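Aldehyde dehydrogenase (Anabaena variabilis, PDB 4H7N) probably oxidises aldehydes to carboxylic acids with NAD+ as cofactor. Local coordinates at residues G399-D402 with E403-V407; A381-L384 with A385-I389; S465-D468 with P469-D473. All coordinates share one frame; numbering follows the deposited sequence.

Contact 1 of 3, residues G399-D402 with E403-V407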
ATOM      1  N   GLY A 399      16.497 -29.536 -15.311  1.00 31.92           N
ATOM      2  CA  GLY A 399      17.770 -30.200 -15.105  1.00 33.35           C
ATOM      3  C   GLY A 399      18.781 -29.295 -14.477  1.00 33.70           C
ATOM      4  O   GLY A 399      19.787 -29.768 -14.025  1.00 33.24           O
ATOM      5  N   SER A 400      18.531 -27.993 -14.441  1.00 33.01           N
ATOM      6  CA  SER A 400      19.467 -27.080 -13.818  1.00 35.69           C
ATOM      7  C   SER A 400      18.699 -25.881 -13.337  1.00 34.68           C
ATOM      8  O   SER A 400      17.644 -25.592 -13.869  1.00 32.60           O
ATOM      9  CB  SER A 400      20.544 -26.639 -14.829  1.00 37.26           C
ATOM     10  OG  SER A 400      19.971 -25.706 -15.762  1.00 38.20           O
ATOM     11  N   GLU A 401      19.237 -25.164 -12.359  1.00 37.26           N
ATOM     12  CA  GLU A 401      18.558 -23.995 -11.887  1.00 39.19           C
ATOM     13  C   GLU A 401      18.472 -22.926 -12.987  1.00 38.90           C
ATOM     14  O   GLU A 401      17.450 -22.273 -13.112  1.00 34.76           O
ATOM     15  CB  GLU A 401      19.141 -23.462 -10.573  1.00 42.27           C
ATOM     16  CG  GLU A 401      20.325 -22.526 -10.707  1.00 48.16           C
ATOM     17  CD  GLU A 401      20.836 -21.974  -9.370  1.00 51.18           C
ATOM     18  OE1 GLU A 401      20.911 -22.730  -8.374  1.00 47.05           O
ATOM     19  OE2 GLU A 401      21.210 -20.777  -9.347  1.00 54.17           O
ATOM     20  N   ASP A 402      19.524 -22.741 -13.782  1.00 40.60           N
ATOM     21  CA  ASP A 402      19.471 -21.683 -14.824  1.00 42.67           C
ATOM     22  C   ASP A 402      18.430 -21.932 -15.904  1.00 37.53           C
ATOM     23  O   ASP A 402      17.729 -21.004 -16.320  1.00 34.66           O
ATOM     24  CB  ASP A 402      20.854 -21.369 -15.410  1.00 48.04           C
ATOM     25  CG  ASP A 402      21.741 -20.633 -14.393  1.00 54.58           C
ATOM     26  OD1 ASP A 402      21.208 -19.902 -13.500  1.00 57.65           O
ATOM     27  OD2 ASP A 402      22.971 -20.809 -14.459  1.00 59.94           O
ATOM     28  N   GLU A 403      18.243 -23.184 -16.287  1.00 35.44           N
ATOM     29  CA  GLU A 403      17.143 -23.495 -17.208  1.00 35.37           C
ATOM     30  C   GLU A 403      15.728 -23.174 -16.642  1.00 33.58           C
ATOM     31  O   GLU A 403      14.895 -22.544 -17.310  1.00 32.69           O
ATOM     32  CB  GLU A 403      17.239 -24.950 -17.661  1.00 38.06           C
ATOM     33  CG  GLU A 403      16.335 -25.237 -18.830  1.00 40.29           C
ATOM     34  CD  GLU A 403      16.298 -26.691 -19.228  1.00 42.74           C
ATOM     35  OE1 GLU A 403      17.006 -27.549 -18.645  1.00 44.81           O
ATOM     36  OE2 GLU A 403      15.537 -26.952 -20.170  1.00 43.80           O
ATOM     37  N   ALA A 404      15.469 -23.607 -15.404  1.00 31.81           N
ATOM     38  CA  ALA A 404      14.231 -23.318 -14.740  1.00 29.81           C
ATOM     39  C   ALA A 404      14.045 -21.804 -14.570  1.00 30.26           C
ATOM     40  O   ALA A 404      12.941 -21.263 -14.808  1.00 27.14           O
ATOM     41  CB  ALA A 404      14.185 -24.027 -13.384  1.00 30.11           C
ATOM     42  N   LEU A 405      15.095 -21.108 -14.154  1.00 30.08           N
ATOM     43  CA  LEU A 405      14.951 -19.681 -13.868  1.00 30.80           C
ATOM     44  C   LEU A 405      14.546 -18.917 -15.131  1.00 33.45           C
ATOM     45  O   LEU A 405      13.703 -17.970 -15.058  1.00 32.57           O
ATOM     46  CB  LEU A 405      16.214 -19.083 -13.243  1.00 32.34           C
ATOM     47  CG  LEU A 405      16.476 -19.354 -11.743  1.00 32.97           C
ATOM     48  CD1 LEU A 405      17.924 -19.041 -11.415  1.00 35.76           C
ATOM     49  CD2 LEU A 405      15.573 -18.560 -10.833  1.00 31.84           C
ATOM     50  N   LYS A 406      15.122 -19.299 -16.274  1.00 35.72           N
ATOM     51  CA  LYS A 406      14.730 -18.664 -17.560  1.00 40.20           C
ATOM     52  C   LYS A 406      13.223 -18.678 -17.765  1.00 35.05           C
ATOM     53  O   LYS A 406      12.657 -17.734 -18.263  1.00 35.13           O
ATOM     54  CB  LYS A 406      15.359 -19.349 -18.781  1.00 45.28           C
ATOM     55  CG  LYS A 406      16.509 -18.603 -19.403  1.00 55.83           C
ATOM     56  CD  LYS A 406      17.797 -18.786 -18.600  1.00 63.40           C
ATOM     57  CE  LYS A 406      19.057 -18.356 -19.372  1.00 68.08           C
ATOM     58  NZ  LYS A 406      20.291 -18.856 -18.694  1.00 70.53           N
ATOM     59  N   VAL A 407      12.589 -19.776 -17.402  1.00 33.20           N
ATOM     60  CA  VAL A 407      11.169 -19.917 -17.556  1.00 32.03           C
ATOM     61  C   VAL A 407      10.440 -19.196 -16.462  1.00 31.49           C
ATOM     62  O   VAL A 407       9.428 -18.484 -16.708  1.00 30.30           O
ATOM     63  CB  VAL A 407      10.796 -21.404 -17.552  1.00 32.64           C
ATOM     64  CG1 VAL A 407       9.286 -21.597 -17.468  1.00 32.48           C
ATOM     65  CG2 VAL A 407      11.375 -22.065 -18.804  1.00 35.22           C
TER
HETATM   66  O   HOH W   1      19.206 -27.906 -17.614  1.00 45.52           O
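Asp402 and Glu403 sit in the first turn of helix 401-408, next to the N-cap Ser400. The helix is the middle element of a beta-alpha-beta unit, between strands 393-397 and 415-418. Asp402 points its CB away from the turn that follows, yet Lys406 folds back over its carbonyl. Lys406 N donates to Asp402 O at 3.1 Å, and the donor is tilted 28° from the carbonyl plane. The lysine chain bends at chi2 (78°), which lays CD 3.2 Å from the same Asp402 O. Its ammonium does not reach the carboxylate: Asp402 OD1 and Lys406 NZ are 5.4 Å apart. The opposite charges may still attract weakly. Asp402 OD1 lies beside the CD1 methyl of Leu405.

Glu403 is held from the cap side. Its backbone N donates to Ser400 OG at 3.1 Å, a nearly straight capping bond. Ser400 OG stands between its own N and carbonyl carbon (chi1 74°), where it can meet that N-H. With an alanine in its place, Glu403 N would probably lose its capping partner at the start of the helix. The side chain of Glu403 runs out extended, and its OE1 also takes a hydrogen bond from Ser244, outside the helix.

Leu405 turns its CB toward the preceding turn. Its N binds Glu401 O at 2.8 Å, and its CG packs against that same oxygen. Leu405 also touches Ile418 of strand 415-418 and Gln121 of the second subunit. A water links cap and first turn: it lies 3.0 Å from Ser400 OG and donates to Glu403 OE1 at a short 2.5 Å.

Contact 2 of 3, residues A381-L384 with A385-I389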
ATOM      1  N   ALA A 381       4.036 -23.709 -22.616  1.00 31.71           N
ATOM      2  CA  ALA A 381       4.025 -23.882 -21.148  1.00 30.26           C
ATOM      3  C   ALA A 381       3.871 -22.555 -20.418  1.00 29.67           C
ATOM      4  O   ALA A 381       3.066 -22.441 -19.504  1.00 28.19           O
ATOM      5  CB  ALA A 381       5.287 -24.604 -20.702  1.00 30.67           C
ATOM      6  N   VAL A 382       4.650 -21.542 -20.824  1.00 30.31           N
ATOM      7  CA  VAL A 382       4.558 -20.203 -20.256  1.00 29.32           C
ATOM      8  C   VAL A 382       3.167 -19.573 -20.533  1.00 30.15           C
ATOM      9  O   VAL A 382       2.565 -18.998 -19.620  1.00 28.72           O
ATOM     10  CB  VAL A 382       5.675 -19.290 -20.815  1.00 30.61           C
ATOM     11  CG1 VAL A 382       5.432 -17.814 -20.511  1.00 29.63           C
ATOM     12  CG2 VAL A 382       7.024 -19.739 -20.220  1.00 31.83           C
ATOM     13  N   TYR A 383       2.679 -19.686 -21.756  1.00 31.33           N
ATOM     14  CA  TYR A 383       1.345 -19.175 -22.093  1.00 33.24           C
ATOM     15  C   TYR A 383       0.269 -19.809 -21.201  1.00 32.40           C
ATOM     16  O   TYR A 383      -0.574 -19.115 -20.644  1.00 31.43           O
ATOM     17  CB  TYR A 383       0.996 -19.471 -23.555  1.00 37.16           C
ATOM     18  CG  TYR A 383      -0.445 -19.130 -23.838  1.00 40.26           C
ATOM     19  CD1 TYR A 383      -0.842 -17.794 -23.948  1.00 42.48           C
ATOM     20  CD2 TYR A 383      -1.426 -20.118 -23.892  1.00 41.43           C
ATOM     21  CE1 TYR A 383      -2.165 -17.463 -24.158  1.00 44.57           C
ATOM     22  CE2 TYR A 383      -2.756 -19.786 -24.104  1.00 44.27           C
ATOM     23  CZ  TYR A 383      -3.098 -18.455 -24.232  1.00 45.29           C
ATOM     24  OH  TYR A 383      -4.379 -18.087 -24.438  1.00 50.84           O
ATOM     25  N   LEU A 384       0.290 -21.133 -21.076  1.00 31.48           N
ATOM     26  CA  LEU A 384      -0.703 -21.808 -20.219  1.00 31.09           C
ATOM     27  C   LEU A 384      -0.566 -21.429 -18.738  1.00 28.17           C
ATOM     28  O   LEU A 384      -1.550 -21.137 -18.104  1.00 28.07           O
ATOM     29  CB  LEU A 384      -0.640 -23.331 -20.391  1.00 33.16           C
ATOM     30  CG  LEU A 384      -0.984 -23.835 -21.811  1.00 35.33           C
ATOM     31  CD1 LEU A 384      -0.435 -25.247 -22.013  1.00 36.55           C
ATOM     32  CD2 LEU A 384      -2.479 -23.797 -22.072  1.00 36.90           C
ATOM     33  N   ALA A 385       0.653 -21.364 -18.212  1.00 27.81           N
ATOM     34  CA  ALA A 385       0.856 -21.040 -16.807  1.00 28.40           C
ATOM     35  C   ALA A 385       0.344 -19.644 -16.513  1.00 28.86           C
ATOM     36  O   ALA A 385      -0.147 -19.379 -15.401  1.00 27.16           O
ATOM     37  CB  ALA A 385       2.328 -21.119 -16.428  1.00 27.42           C
ATOM     38  N   ASN A 386       0.466 -18.759 -17.505  1.00 28.99           N
ATOM     39  CA  ASN A 386       0.072 -17.348 -17.334  1.00 28.84           C
ATOM     40  C   ASN A 386      -1.395 -17.076 -17.715  1.00 30.44           C
ATOM     41  O   ASN A 386      -1.862 -15.956 -17.536  1.00 30.40           O
ATOM     42  CB  ASN A 386       0.984 -16.413 -18.148  1.00 30.33           C
ATOM     43  CG  ASN A 386       2.319 -16.136 -17.452  1.00 30.37           C
ATOM     44  OD1 ASN A 386       2.439 -16.221 -16.237  1.00 28.79           O
ATOM     45  ND2 ASN A 386       3.311 -15.720 -18.226  1.00 30.62           N
ATOM     46  N   ASP A 387      -2.096 -18.094 -18.213  1.00 30.31           N
ATOM     47  CA  ASP A 387      -3.506 -17.970 -18.586  1.00 33.24           C
ATOM     48  C   ASP A 387      -4.450 -18.135 -17.369  1.00 33.37           C
ATOM     49  O   ASP A 387      -5.145 -19.151 -17.223  1.00 32.11           O
ATOM     50  CB  ASP A 387      -3.840 -19.048 -19.648  1.00 35.50           C
ATOM     51  CG  ASP A 387      -5.221 -18.863 -20.248  1.00 37.54           C
ATOM     52  OD1 ASP A 387      -5.568 -17.692 -20.395  1.00 37.90           O
ATOM     53  OD2 ASP A 387      -5.945 -19.860 -20.514  1.00 37.73           O
ATOM     54  N   THR A 388      -4.459 -17.139 -16.493  1.00 32.00           N
ATOM     55  CA  THR A 388      -5.182 -17.236 -15.236  1.00 31.65           C
ATOM     56  C   THR A 388      -5.424 -15.827 -14.762  1.00 31.41           C
ATOM     57  O   THR A 388      -4.629 -14.928 -15.100  1.00 29.41           O
ATOM     58  CB  THR A 388      -4.295 -17.981 -14.182  1.00 30.34           C
ATOM     59  OG1 THR A 388      -4.901 -17.918 -12.901  1.00 29.19           O
ATOM     60  CG2 THR A 388      -2.904 -17.350 -14.081  1.00 30.40           C
ATOM     61  N   ILE A 389      -6.478 -15.631 -13.967  1.00 31.03           N
ATOM     62  CA  ILE A 389      -6.695 -14.347 -13.268  1.00 31.73           C
ATOM     63  C   ILE A 389      -5.989 -14.247 -11.937  1.00 28.66           C
ATOM     64  O   ILE A 389      -6.013 -13.210 -11.283  1.00 28.30           O
ATOM     65  CB  ILE A 389      -8.189 -14.072 -12.996  1.00 35.17           C
ATOM     66  CG1 ILE A 389      -8.756 -15.138 -12.062  1.00 36.15           C
ATOM     67  CG2 ILE A 389      -8.950 -14.027 -14.297  1.00 37.43           C
ATOM     68  CD1 ILE A 389      -9.955 -14.632 -11.300  1.00 40.39           C
TER
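Val382 and Asn386 run alongside each other, one helical turn apart, their ends in the same direction. The CG1 methyl of Val382 touches the amide ND2 of Asn386 at 3.8 Å. CG1 is anti to the backbone N (chi1 167°), which carries it alongside the amide. In the backbone, Asn386 N donates to Val382 O at 3.0 Å. The amide itself is fixed by the loop after helix 401-408: OD1 accepts from Asn412 N and ND2 donates to Gln410 O.

Tyr383 and Asp387 form the next pair along the turn. The phenol OH comes only to 4.2 Å from Asp387 OD1, and the other carboxylate oxygen, OD2, is bonded to His356. Asp387 packs its CB on Tyr383 O. Its N donates to Leu384 O at 3.1 Å from above the carbonyl plane, 69° out of it. Asp387 is also the centre of an inverse gamma turn.

Helix 378-386 lies against the seven-stranded sheet. Ala381 and Ala385 rest on Ile240 of strand 237-241, while Leu384 reaches Tyr273 of strand 269-275 and Met373 of strand 369-375.

Contact 3 of 3, residues S465-D468 with P469-D473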
ATOM      1  N   SER A 465      20.708  29.751  13.307  1.00 48.90           N
ATOM      2  CA  SER A 465      19.929  30.894  13.773  1.00 50.91           C
ATOM      3  C   SER A 465      19.738  32.032  12.796  1.00 49.65           C
ATOM      4  O   SER A 465      19.116  33.021  13.141  1.00 47.67           O
ATOM      5  CB  SER A 465      20.532  31.450  15.064  1.00 55.63           C
ATOM      6  OG  SER A 465      20.002  30.686  16.124  1.00 58.06           O
ATOM      7  N   THR A 466      20.256  31.904  11.588  1.00 49.86           N
ATOM      8  CA  THR A 466      20.009  32.920  10.593  1.00 50.60           C
ATOM      9  C   THR A 466      18.862  32.476   9.684  1.00 48.20           C
ATOM     10  O   THR A 466      18.480  31.320   9.680  1.00 45.59           O
ATOM     11  CB  THR A 466      21.264  33.197   9.775  1.00 51.95           C
ATOM     12  OG1 THR A 466      21.727  31.963   9.246  1.00 52.07           O
ATOM     13  CG2 THR A 466      22.344  33.790  10.646  1.00 54.90           C
ATOM     14  N   SER A 467      18.317  33.435   8.948  1.00 48.63           N
ATOM     15  CA  SER A 467      17.251  33.221   7.993  1.00 48.87           C
ATOM     16  C   SER A 467      17.562  32.106   7.010  1.00 47.82           C
ATOM     17  O   SER A 467      18.698  31.950   6.578  1.00 44.77           O
ATOM     18  CB  SER A 467      17.024  34.490   7.179  1.00 50.78           C
ATOM     19  OG  SER A 467      16.529  35.484   8.021  1.00 52.73           O
ATOM     20  N   ASP A 468      16.538  31.321   6.681  1.00 43.46           N
ATOM     21  CA  ASP A 468      16.625  30.421   5.558  1.00 43.26           C
ATOM     22  C   ASP A 468      16.710  31.291   4.309  1.00 43.87           C
ATOM     23  O   ASP A 468      15.987  32.297   4.194  1.00 43.18           O
ATOM     24  CB  ASP A 468      15.389  29.519   5.469  1.00 41.37           C
ATOM     25  CG  ASP A 468      15.360  28.409   6.520  1.00 41.46           C
ATOM     26  OD1 ASP A 468      16.355  28.203   7.230  1.00 42.93           O
ATOM     27  OD2 ASP A 468      14.317  27.693   6.592  1.00 40.61           O
ATOM     28  N   PRO A 469      17.581  30.910   3.357  1.00 44.52           N
ATOM     29  CA  PRO A 469      17.749  31.782   2.186  1.00 44.65           C
ATOM     30  C   PRO A 469      16.504  31.948   1.331  1.00 44.01           C
ATOM     31  O   PRO A 469      16.402  32.923   0.616  1.00 45.60           O
ATOM     32  CB  PRO A 469      18.890  31.111   1.376  1.00 45.94           C
ATOM     33  CG  PRO A 469      19.110  29.761   1.978  1.00 46.37           C
ATOM     34  CD  PRO A 469      18.459  29.726   3.339  1.00 44.17           C
ATOM     35  N   TRP A 470      15.566  31.001   1.400  1.00 43.11           N
ATOM     36  CA  TRP A 470      14.353  31.040   0.592  1.00 42.21           C
ATOM     37  C   TRP A 470      13.213  31.870   1.190  1.00 41.14           C
ATOM     38  O   TRP A 470      12.230  32.140   0.501  1.00 43.71           O
ATOM     39  CB  TRP A 470      13.857  29.624   0.298  1.00 41.54           C
ATOM     40  CG  TRP A 470      13.800  28.704   1.477  1.00 40.28           C
ATOM     41  CD1 TRP A 470      12.757  28.536   2.327  1.00 39.51           C
ATOM     42  CD2 TRP A 470      14.841  27.839   1.943  1.00 41.22           C
ATOM     43  NE1 TRP A 470      13.074  27.619   3.298  1.00 38.94           N
ATOM     44  CE2 TRP A 470      14.332  27.143   3.068  1.00 40.23           C
ATOM     45  CE3 TRP A 470      16.146  27.566   1.506  1.00 42.35           C
ATOM     46  CZ2 TRP A 470      15.088  26.196   3.782  1.00 40.85           C
ATOM     47  CZ3 TRP A 470      16.907  26.639   2.217  1.00 42.40           C
ATOM     48  CH2 TRP A 470      16.372  25.963   3.354  1.00 42.31           C
ATOM     49  N   TRP A 471      13.333  32.279   2.445  1.00 40.14           N
ATOM     50  CA  TRP A 471      12.341  33.177   3.041  1.00 40.82           C
ATOM     51  C   TRP A 471      12.259  34.557   2.335  1.00 42.05           C
ATOM     52  O   TRP A 471      13.033  34.862   1.465  1.00 41.80           O
ATOM     53  CB  TRP A 471      12.630  33.390   4.532  1.00 40.76           C
ATOM     54  CG  TRP A 471      12.475  32.200   5.343  1.00 39.39           C
ATOM     55  CD1 TRP A 471      11.899  31.026   4.971  1.00 38.21           C
ATOM     56  CD2 TRP A 471      12.895  32.032   6.697  1.00 39.02           C
ATOM     57  NE1 TRP A 471      11.951  30.138   5.999  1.00 37.59           N
ATOM     58  CE2 TRP A 471      12.563  30.728   7.072  1.00 38.32           C
ATOM     59  CE3 TRP A 471      13.528  32.858   7.624  1.00 40.73           C
ATOM     60  CZ2 TRP A 471      12.845  30.209   8.340  1.00 38.70           C
ATOM     61  CZ3 TRP A 471      13.802  32.337   8.910  1.00 40.31           C
ATOM     62  CH2 TRP A 471      13.464  31.032   9.241  1.00 39.34           C
ATOM     63  N   PHE A 472      11.277  35.366   2.703  1.00 43.61           N
ATOM     64  CA  PHE A 472      11.106  36.673   2.104  1.00 45.63           C
ATOM     65  C   PHE A 472      11.973  37.729   2.812  1.00 48.91           C
ATOM     66  O   PHE A 472      11.933  38.877   2.432  1.00 49.54           O
ATOM     67  CB  PHE A 472       9.640  37.092   2.126  1.00 45.95           C
ATOM     68  CG  PHE A 472       8.721  36.191   1.321  1.00 44.10           C
ATOM     69  CD1 PHE A 472       8.810  36.123  -0.056  1.00 45.63           C
ATOM     70  CD2 PHE A 472       7.746  35.441   1.943  1.00 45.10           C
ATOM     71  CE1 PHE A 472       7.972  35.280  -0.782  1.00 44.46           C
ATOM     72  CE2 PHE A 472       6.871  34.639   1.219  1.00 42.65           C
ATOM     73  CZ  PHE A 472       6.997  34.555  -0.146  1.00 43.30           C
ATOM     74  N   ASP A 473      12.709  37.345   3.854  1.00 51.31           N
ATOM     75  CA  ASP A 473      13.766  38.185   4.421  1.00 57.61           C
ATOM     76  C   ASP A 473      14.826  38.453   3.347  1.00 57.56           C
ATOM     77  O   ASP A 473      15.126  39.600   3.063  1.00 68.10           O
ATOM     78  CB  ASP A 473      14.475  37.505   5.598  1.00 58.96           C
ATOM     79  CG  ASP A 473      13.576  37.276   6.805  1.00 62.10           C
ATOM     80  OD1 ASP A 473      12.388  37.708   6.830  1.00 63.61           O
ATOM     81  OD2 ASP A 473      14.076  36.627   7.757  1.00 62.79           O
TER
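Ser467 joins the two sides of this C-terminal tail through its hydroxyl. OG donates to Asp473 OD2 at 2.7 Å and uses the anti lone pair of that oxygen. The other carboxylate oxygen of Asp473, OD1, is bonded to Ser252 of the second subunit. The backbone of Ser467 also meets an indole. Its CA lies 3.7 Å from CZ3 of Trp471, and its CB is near CE3 of the same ring.

Asp468 comes next, and it is wedged between two tryptophans. It opens a type I beta turn that runs through Pro469 and Trp470 to Trp471. The turn is closed by Trp471 N, which donates to Asp468 O at 3.2 Å. The donor sits above the carbonyl plane. The turn brings both indoles back onto the aspartate. CB of Asp468 makes a CH-pi contact over the face of each five-membered ring. It is 3.5 Å from the centroid in Trp471 and 3.8 Å in Trp470. The approach to Trp471 is the steeper one, 13° off the ring normal. CG of Asp468 is anti to its carbonyl carbon (chi1 -74°), which brings the carboxylate to the CZ2 corners of both indoles. Its plane is turned about 40° from each ring. OD2 lies 3.3 Å from CZ2 of Trp470 and 3.4 Å from CZ2 of Trp471. The other oxygen, OD1, forms a salt bridge with Lys462, at the end of strand 454-462. That lysine probably offsets the nearby like charge of Asp420 from the second subunit. Trp256 of the second subunit meets the rings of Trp470, Trp471 and Phe472.

How the contacts relate
Contact 2 comes first along the chain, then contact 1, then contact 3 at the C-terminal end. Contacts 1 and 2 lie 18 Å apart between centres, on helices 401-408 and 378-386. These helices touch directly: Val407 CG1 packs on Val382 CG2 at 4.0 Å. Both pack on the seven-stranded sheet, which holds strands 237-241 and 393-397. Contact 3 is remote, with its centre about 60 Å from each of the others, in the tail after strand 454-462. Contacts 1 and 3 both touch the second subunit, whereas contact 2 touches no other chain. The second subunit is therefore met at two places, whose nearest atoms are about 47 Å apart, and contact 2 is made within one subunit.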